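Local coordinates for protein inositol 2-dehydrogenase/D-chiro-inositol 3-dehydrogenase (Lactobacillus casei, PDB 4MIY) that oxidises myo-inositol, and also D-chiro-inositol, to the corresponding keto-inositol while reducing bound NAD, at residues H79-T82 against V83-L87; E241-E245 against T246-Q250; R277-Q280 against A281-E285. All blocks are in the same frame, centred on the assembly; numbering follows the deposited sequence.

Interaction 1: H79-T82 against V83-L87; sequences HEAT and VLKAL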
loop_
_atom_site.group_PDB
_atom_site.type_symbol
_atom_site.label_atom_id
_atom_site.label_comp_id
_atom_site.label_asym_id
_atom_site.label_seq_id
_atom_site.Cartn_x
_atom_site.Cartn_y
_atom_site.Cartn_z
ATOM N N HIS A 79 19.524 9.310 37.753
ATOM C CA HIS A 79 20.518 9.536 36.739
ATOM C C HIS A 79 21.371 10.716 37.043
ATOM O O HIS A 79 22.564 10.647 36.886
ATOM C CB HIS A 79 19.885 9.719 35.365
ATOM C CG HIS A 79 19.252 8.488 34.817
ATOM N ND1 HIS A 79 18.623 8.468 33.592
ATOM C CD2 HIS A 79 19.152 7.238 35.306
ATOM C CE1 HIS A 79 18.168 7.258 33.367
ATOM N NE2 HIS A 79 18.456 6.498 34.395
ATOM N N GLU A 80 20.742 11.789 37.485
ATOM C CA GLU A 80 21.378 13.053 37.618
ATOM C C GLU A 80 22.628 13.012 38.471
ATOM O O GLU A 80 23.629 13.561 38.114
ATOM C CB GLU A 80 20.419 14.062 38.231
ATOM C CG GLU A 80 20.981 15.429 38.385
ATOM C CD GLU A 80 20.240 16.198 39.446
ATOM O OE1 GLU A 80 19.108 15.769 39.765
ATOM O OE2 GLU A 80 20.775 17.194 39.949
ATOM N N ALA A 81 22.518 12.364 39.609
ATOM C CA ALA A 81 23.589 12.378 40.578
ATOM C C ALA A 81 24.696 11.511 40.095
ATOM O O ALA A 81 25.844 11.815 40.255
ATOM C CB ALA A 81 23.099 11.871 41.881
ATOM N N THR A 82 24.320 10.411 39.486
ATOM C CA THR A 82 25.282 9.476 38.979
ATOM C C THR A 82 26.065 10.089 37.826
ATOM O O THR A 82 27.253 9.930 37.747
ATOM C CB THR A 82 24.604 8.206 38.570
ATOM O OG1 THR A 82 24.076 7.570 39.719
ATOM C CG2 THR A 82 25.578 7.247 37.862
ATOM N N VAL A 83 25.386 10.796 36.952
ATOM C CA VAL A 83 26.016 11.465 35.859
ATOM C C VAL A 83 26.962 12.526 36.358
ATOM O O VAL A 83 28.030 12.709 35.823
ATOM C CB VAL A 83 24.985 12.041 34.860
ATOM C CG1 VAL A 83 25.608 12.870 33.890
ATOM C CG2 VAL A 83 24.261 10.900 34.141
ATOM N N LEU A 84 26.567 13.235 37.400
ATOM C CA LEU A 84 27.438 14.228 37.983
ATOM C C LEU A 84 28.639 13.575 38.636
ATOM O O LEU A 84 29.685 14.102 38.566
ATOM C CB LEU A 84 26.712 15.112 38.983
ATOM C CG LEU A 84 25.548 15.935 38.492
ATOM C CD1 LEU A 84 24.739 16.361 39.646
ATOM C CD2 LEU A 84 26.029 17.093 37.752
ATOM N N LYS A 85 28.499 12.421 39.201
ATOM C CA LYS A 85 29.671 11.734 39.695
ATOM C C LYS A 85 30.614 11.253 38.625
ATOM O O LYS A 85 31.798 11.258 38.781
ATOM C CB LYS A 85 29.279 10.548 40.505
ATOM C CG LYS A 85 28.847 10.857 41.896
ATOM C CD LYS A 85 28.032 9.763 42.347
ATOM C CE LYS A 85 27.940 9.732 43.793
ATOM N NZ LYS A 85 26.553 10.036 44.011
ATOM N N ALA A 86 30.079 10.845 37.497
ATOM C CA ALA A 86 30.904 10.332 36.426
ATOM C C ALA A 86 31.635 11.463 35.738
ATOM O O ALA A 86 32.688 11.274 35.175
ATOM C CB ALA A 86 30.035 9.538 35.441
ATOM N N LEU A 87 31.076 12.656 35.813
ATOM C CA LEU A 87 31.719 13.817 35.258
ATOM C C LEU A 87 32.946 14.305 36.043
ATOM O O LEU A 87 33.644 15.149 35.571
ATOM C CB LEU A 87 30.739 14.940 35.091
ATOM C CG LEU A 87 29.709 14.758 34.000
ATOM C CD1 LEU A 87 28.567 15.683 34.209
ATOM C CD2 LEU A 87 30.366 15.044 32.694
#

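Interaction 2: E241-E245 against T246-Q250; sequences EVIGE and TGELQ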
loop_
_atom_site.group_PDB
_atom_site.type_symbol
_atom_site.label_atom_id
_atom_site.label_comp_id
_atom_site.label_asym_id
_atom_site.label_seq_id
_atom_site.Cartn_x
_atom_site.Cartn_y
_atom_site.Cartn_z
ATOM N N GLU A 241 4.185 12.085 9.801
ATOM C CA GLU A 241 3.858 12.734 8.561
ATOM C C GLU A 241 4.323 14.182 8.637
ATOM O O GLU A 241 4.023 14.864 9.563
ATOM C CB GLU A 241 2.347 12.682 8.348
ATOM C CG GLU A 241 1.853 13.333 7.137
ATOM C CD GLU A 241 0.330 13.395 7.081
ATOM O OE1 GLU A 241 -0.310 13.156 8.083
ATOM O OE2 GLU A 241 -0.203 13.674 6.022
ATOM N N VAL A 242 5.063 14.608 7.633
ATOM C CA VAL A 242 5.476 15.984 7.492
ATOM C C VAL A 242 4.774 16.615 6.301
ATOM O O VAL A 242 4.848 16.132 5.217
ATOM C CB VAL A 242 7.017 16.114 7.347
ATOM C CG1 VAL A 242 7.425 17.587 7.228
ATOM C CG2 VAL A 242 7.699 15.474 8.470
ATOM N N ILE A 243 4.060 17.695 6.564
ATOM C CA ILE A 243 3.394 18.474 5.556
ATOM C C ILE A 243 4.259 19.625 5.129
ATOM O O ILE A 243 4.507 20.494 5.898
ATOM C CB ILE A 243 2.127 19.103 6.125
ATOM C CG1 ILE A 243 1.264 18.052 6.799
ATOM C CG2 ILE A 243 1.404 19.882 5.076
ATOM C CD1 ILE A 243 0.822 17.103 5.941
ATOM N N GLY A 244 4.655 19.624 3.880
ATOM C CA GLY A 244 5.476 20.668 3.336
ATOM C C GLY A 244 4.714 21.582 2.416
ATOM O O GLY A 244 3.601 21.332 2.072
ATOM N N GLU A 245 5.376 22.644 2.010
ATOM C CA GLU A 245 4.828 23.609 1.070
ATOM C C GLU A 245 4.423 22.976 -0.252
ATOM O O GLU A 245 3.451 23.341 -0.803
ATOM C CB GLU A 245 5.849 24.754 0.839
ATOM C CG GLU A 245 6.061 25.577 2.047
ATOM C CD GLU A 245 7.175 26.553 1.931
ATOM O OE1 GLU A 245 8.188 26.214 1.377
ATOM O OE2 GLU A 245 6.999 27.640 2.478
ATOM N N THR A 246 5.189 21.998 -0.709
ATOM C CA THR A 246 4.980 21.483 -2.035
ATOM C C THR A 246 4.739 19.988 -2.100
ATOM O O THR A 246 4.602 19.432 -3.161
ATOM C CB THR A 246 6.147 21.824 -2.960
ATOM O OG1 THR A 246 7.295 21.092 -2.569
ATOM C CG2 THR A 246 6.440 23.312 -2.945
ATOM N N GLY A 247 4.704 19.357 -0.948
ATOM C CA GLY A 247 4.400 17.960 -0.880
ATOM C C GLY A 247 4.370 17.462 0.536
ATOM O O GLY A 247 4.424 18.224 1.440
ATOM N N GLU A 248 4.287 16.147 0.694
ATOM C CA GLU A 248 4.278 15.518 1.994
ATOM C C GLU A 248 5.223 14.311 2.063
ATOM O O GLU A 248 5.489 13.693 1.076
ATOM C CB GLU A 248 2.859 15.046 2.391
ATOM C CG GLU A 248 1.769 16.074 2.363
ATOM C CD GLU A 248 0.408 15.539 2.827
ATOM O OE1 GLU A 248 0.289 14.354 3.050
ATOM O OE2 GLU A 248 -0.510 16.342 2.953
ATOM N N LEU A 249 5.680 14.010 3.264
ATOM C CA LEU A 249 6.453 12.812 3.535
ATOM C C LEU A 249 5.888 12.069 4.705
ATOM O O LEU A 249 5.552 12.649 5.669
ATOM C CB LEU A 249 7.920 13.154 3.845
ATOM C CG LEU A 249 8.777 13.635 2.681
ATOM C CD1 LEU A 249 9.996 14.473 3.116
ATOM C CD2 LEU A 249 9.202 12.482 1.839
ATOM N N GLN A 250 5.794 10.756 4.599
ATOM C CA GLN A 250 5.386 9.971 5.744
ATOM C C GLN A 250 6.135 8.652 5.868
ATOM O O GLN A 250 6.658 8.144 4.923
ATOM C CB GLN A 250 3.872 9.775 5.795
ATOM C CG GLN A 250 3.302 8.818 4.844
ATOM C CD GLN A 250 1.760 8.703 4.972
ATOM O OE1 GLN A 250 1.058 9.668 4.859
ATOM N NE2 GLN A 250 1.290 7.527 5.242
HETATM O O HOH W 1 -2.222 15.273 5.067
#

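Interaction 3: R277-Q280 against A281-E285; sequences RFIQ and AYNTE. With NAD (nicotinamide-adenine-dinucleotide), chain E.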
loop_
_atom_site.group_PDB
_atom_site.type_symbol
_atom_site.label_atom_id
_atom_site.label_comp_id
_atom_site.label_asym_id
_atom_site.label_seq_id
_atom_site.Cartn_x
_atom_site.Cartn_y
_atom_site.Cartn_z
ATOM N N ARG A 277 9.998 -3.261 18.039
ATOM C CA ARG A 277 9.973 -2.183 17.045
ATOM C C ARG A 277 11.285 -1.444 16.929
ATOM O O ARG A 277 11.666 -1.072 15.896
ATOM C CB ARG A 277 8.830 -1.201 17.345
ATOM C CG ARG A 277 8.802 0.047 16.495
ATOM C CD ARG A 277 8.574 -0.214 14.996
ATOM N NE ARG A 277 8.609 1.006 14.220
ATOM C CZ ARG A 277 9.721 1.583 13.812
ATOM N NH1 ARG A 277 10.886 1.044 14.076
ATOM N NH2 ARG A 277 9.683 2.683 13.108
ATOM N N PHE A 278 11.958 -1.278 18.047
ATOM C CA PHE A 278 13.148 -0.445 18.099
ATOM C C PHE A 278 14.457 -1.183 18.344
ATOM O O PHE A 278 15.445 -0.582 18.592
ATOM C CB PHE A 278 12.930 0.792 19.009
ATOM C CG PHE A 278 11.978 1.800 18.414
ATOM C CD1 PHE A 278 12.303 2.470 17.267
ATOM C CD2 PHE A 278 10.752 2.053 18.969
ATOM C CE1 PHE A 278 11.459 3.358 16.705
ATOM C CE2 PHE A 278 9.923 2.946 18.406
ATOM C CZ PHE A 278 10.270 3.606 17.278
ATOM N N ILE A 279 14.444 -2.492 18.190
ATOM C CA ILE A 279 15.640 -3.314 18.310
ATOM C C ILE A 279 16.792 -2.747 17.476
ATOM O O ILE A 279 17.880 -2.610 17.940
ATOM C CB ILE A 279 15.422 -4.789 17.869
ATOM C CG1 ILE A 279 14.673 -5.601 18.910
ATOM C CG2 ILE A 279 16.745 -5.488 17.697
ATOM C CD1 ILE A 279 14.216 -6.977 18.436
ATOM N N GLN A 280 16.503 -2.401 16.229
ATOM C CA GLN A 280 17.517 -1.890 15.338
ATOM C C GLN A 280 18.075 -0.575 15.830
ATOM O O GLN A 280 19.252 -0.388 15.843
ATOM C CB GLN A 280 16.979 -1.749 13.902
ATOM C CG GLN A 280 17.894 -1.042 12.953
ATOM C CD GLN A 280 17.629 0.435 12.828
ATOM O OE1 GLN A 280 16.543 0.845 12.531
ATOM N NE2 GLN A 280 18.633 1.222 13.077
ATOM N N ALA A 281 17.208 0.324 16.228
ATOM C CA ALA A 281 17.658 1.623 16.677
ATOM C C ALA A 281 18.535 1.530 17.911
ATOM O O ALA A 281 19.529 2.171 17.988
ATOM C CB ALA A 281 16.500 2.533 16.901
ATOM N N TYR A 282 18.165 0.667 18.838
ATOM C CA TYR A 282 19.009 0.460 19.994
ATOM C C TYR A 282 20.374 -0.076 19.630
ATOM O O TYR A 282 21.359 0.375 20.127
ATOM C CB TYR A 282 18.366 -0.459 21.048
ATOM C CG TYR A 282 17.099 0.041 21.694
ATOM C CD1 TYR A 282 17.045 1.226 22.353
ATOM C CD2 TYR A 282 15.982 -0.740 21.711
ATOM C CE1 TYR A 282 15.889 1.654 22.948
ATOM C CE2 TYR A 282 14.835 -0.335 22.282
ATOM C CZ TYR A 282 14.774 0.860 22.915
ATOM O OH TYR A 282 13.590 1.228 23.496
ATOM N N ASN A 283 20.417 -1.038 18.744
ATOM C CA ASN A 283 21.664 -1.573 18.293
ATOM C C ASN A 283 22.513 -0.500 17.632
ATOM O O ASN A 283 23.638 -0.354 17.967
ATOM C CB ASN A 283 21.439 -2.716 17.328
ATOM C CG ASN A 283 21.019 -3.988 18.015
ATOM O OD1 ASN A 283 21.133 -4.134 19.189
ATOM N ND2 ASN A 283 20.497 -4.901 17.244
ATOM N N THR A 284 21.932 0.273 16.737
ATOM C CA THR A 284 22.669 1.302 16.031
ATOM C C THR A 284 23.213 2.403 16.938
ATOM O O THR A 284 24.332 2.820 16.805
ATOM C CB THR A 284 21.828 1.888 14.897
ATOM O OG1 THR A 284 21.504 0.849 13.983
ATOM C CG2 THR A 284 22.579 2.951 14.163
ATOM N N GLU A 285 22.395 2.810 17.872
ATOM C CA GLU A 285 22.735 3.820 18.834
ATOM C C GLU A 285 23.913 3.442 19.715
ATOM O O GLU A 285 24.833 4.178 19.855
ATOM C CB GLU A 285 21.493 4.076 19.651
ATOM C CG GLU A 285 21.674 4.610 20.978
ATOM C CD GLU A 285 20.392 4.634 21.819
ATOM O OE1 GLU A 285 19.866 5.705 21.945
ATOM O OE2 GLU A 285 19.985 3.621 22.360
HETATM P PA NAD E . 14.104 -1.289 36.005
HETATM O O1A NAD E . 13.383 -0.844 37.181
HETATM O O2A NAD E . 13.955 -2.567 35.486
HETATM O O5B NAD E . 15.665 -1.333 36.277
HETATM C C5B NAD E . 16.375 -0.340 36.896
HETATM C C4B NAD E . 17.492 -0.968 37.740
HETATM O O4B NAD E . 18.149 0.099 38.370
HETATM C C3B NAD E . 17.015 -1.786 38.932
HETATM O O3B NAD E . 17.681 -2.980 38.966
HETATM C C2B NAD E . 17.293 -0.937 40.142
HETATM O O2B NAD E . 17.565 -1.698 41.295
HETATM C C1B NAD E . 18.513 -0.210 39.723
HETATM N N9A NAD E . 18.755 1.039 40.410
HETATM C C8A NAD E . 17.903 1.938 40.793
HETATM N N7A NAD E . 18.493 3.006 41.314
HETATM C C5A NAD E . 19.791 2.781 41.260
HETATM C C6A NAD E . 21.012 3.454 41.656
HETATM N N6A NAD E . 21.032 4.644 42.203
HETATM N N1A NAD E . 22.143 2.854 41.369
HETATM C C2A NAD E . 22.216 1.696 40.826
HETATM N N3A NAD E . 21.152 1.006 40.476
HETATM C C4A NAD E . 19.945 1.503 40.662
HETATM O O3 NAD E . 13.869 -0.118 34.971
HETATM P PN NAD E . 14.298 -0.098 33.391
HETATM O O1N NAD E . 13.116 -0.392 32.592
HETATM O O2N NAD E . 15.318 -1.051 33.154
HETATM O O5D NAD E . 14.603 1.364 33.087
HETATM C C5D NAD E . 15.867 1.879 33.425
HETATM C C4D NAD E . 16.134 3.165 32.713
HETATM O O4D NAD E . 16.112 2.883 31.325
HETATM C C3D NAD E . 15.080 4.180 33.004
HETATM O O3D NAD E . 15.689 5.433 33.021
HETATM C C2D NAD E . 14.180 4.008 31.785
HETATM O O2D NAD E . 13.536 5.207 31.583
HETATM C C1D NAD E . 15.183 3.729 30.701
HETATM N N1N NAD E . 14.578 3.080 29.538
HETATM C C2N NAD E . 14.686 3.640 28.336
HETATM C C3N NAD E . 14.104 3.107 27.205
HETATM C C7N NAD E . 14.267 3.770 25.857
HETATM O O7N NAD E . 15.176 4.501 25.622
HETATM N N7N NAD E . 13.398 3.462 24.983
HETATM C C4N NAD E . 13.429 1.906 27.334
HETATM C C5N NAD E . 13.352 1.355 28.593
HETATM C C6N NAD E . 13.925 1.971 29.674
HETATM O O HOH W 2 14.312 0.481 15.047
HETATM O O HOH W 3 18.797 -4.084 20.192
#

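Interaction 1: H79-T82 against V83-L87
His79 to Thr82 and Val83 to Ala86 share the helix of a Rossmann beta-alpha-beta unit, carrying the chain from strand 69-72 across to strand 92-95. The amides of Val83, Leu84, Lys85 and Ala86 bond to the carbonyls of His79, Glu80, Ala81 and Thr82. The first of these, Val83 N to His79 O at 2.8 Å, is nearly straight, with an N-H...O angle of 164°.

The tight side faces the sheet, where Val83 packs on Thr95 and Ala86 on Ile93. Val83 turns CG2 back beside its own backbone N, which sets that methyl 3.2 Å from His79 O, and the side chain also packs on Ile109. The His79 side chain leads away from Val83-Leu87; it touches both Thr95 and NAD, and its ring nitrogens are both engaged, ND1 by Pro98 O and NE2 by Ser74 O. Thr82, also buried, turns its hydroxyl to Asp58 of helix 58-61 and the carbonyl of Ala78.

The outer side is looser. Ala81 is exposed, and the Lys85 chain runs past it with NZ 4.5 Å from Ala81 CB, a distant approach. Toward helix 103-113, Glu80 and Leu84 lie side by side and point the same way. The Glu80 carboxylate is in a salt bridge with Arg108, and Leu84 CD1 comes within 4.1 Å of Glu80 OE2. Of the Leu84 side chain, CG comes nearest, 3.1 Å from Glu80 O.

Interaction 2: E241-E245 against T246-Q250
A beta hairpin at one end of the mixed sheet of the C-terminal alpha/beta domain joins strand 237-244 to strand 248-250, with Val242 and Leu249 as its hydrogen-bonded pair. Val242 N reaches Leu249 O at 2.8 Å and Leu249 N returns to Val242 O at 3.0 Å. Near the turn, Gly244 N bonds to Gly247 O at 2.8 Å, and the chain reverses through Glu245 and Thr246.

The flanking pairs, Glu241 with Gln250 and Ile243 with Glu248, put their side chains on the opposite face from Val242 and Leu249. Here two carboxylates meet on the diagonal: Glu241, stretched out with CG anti to its amide nitrogen (chi1 179°), brings OE2 to 3.1 Å from Glu248 OE1, the two planes turned 67° apart. Both atoms are acceptors, so the approach is that of like charges. Water 1 donates to OE2 of Glu241 at 2.7 Å and to OE2 of Glu248 at 2.9 Å, which probably eases the approach. Lys239 of the second subunit forms a salt bridge with Glu248 OE1 and probably offsets much of the charge. Ile243 runs beside Glu248, its CD1 3.4 Å from Glu248 OE2. Replacing Glu248 with a leucine would probably leave that lysine without this salt-bridge partner and water 1 with one acceptor fewer.

Strand 148-156 flanks strand 237-244 in the sheet; helix 131-141 packs against the face of Val242 and Leu249 through Leu140; and a strand of the third subunit pairs antiparallel with 248-250, carrying the sheet across the interface.

Interaction 3: R277-Q280 against A281-E285
The carbonyls of Phe278, Ile279 and Gln280 accept the amides of Tyr282, Asn283 and Thr284 in succession, building the first turn of helix 279-294, with Phe278 at the N-cap position. The Tyr282 N to Phe278 O bond, 3.0 Å long, is almost straight at 171°.

Several side-chain pairs follow this turn. Gln280 bends at chi2 (-94°), bringing its amide back over the backbone, and NE2 donates to Thr284 OG1 at 3.0 Å with the hydroxyl oxygen in the amide plane. The same NE2 also bonds to the carbonyl of Tyr129 and OE1 takes the amide of Gln131, so the flip of this amide is settled at both ends. Asn283 lies alongside Ile279, its ND2 3.8 Å from Ile279 CG2. Water 3 bridges the two residues, giving one proton to the side-chain oxygen of Asn283 and the other to the backbone carbonyl of Ile279. Ala281 N, at the start of the helix, is met by water 2 at 3.1 Å. Phe278 CB sits 4.0 Å from Tyr282 CE2, and Ala281 CB lies obliquely against the Phe278 ring.

Tyr282 also packs on Met13 and Arg20 of helix 12-24. From there its ring carries OH to 2.7 Å from N7N of the NAD carboxamide, which stands at the ring edge in its plane. With the tyrosine backbone tied to Phe278 and its ring braced at CE2, this polar approach probably helps to fix how the carboxamide is turned, and with it the nicotinamide it belongs to.

Interactions 1 and 3 both reach NAD, from different helices far apart in the sequence. His79 of interaction 1 belongs to the Rossmann domain and comes within about 3 Å of the cofactor, whereas Tyr282 of interaction 3 meets the nicotinamide carboxamide from the helix that begins at residue 279. Their centres are 25 Å apart and their nearest atoms about 12 Å; they do not touch, but both meet the same NAD molecule. Interaction 2 is set apart from this pocket: its centre lies 41 Å from that of interaction 1, on the opposite side of the chain's centre, and 26 Å from that of interaction 3. It serves subunit contacts, whereas neither of the other two touches another chain.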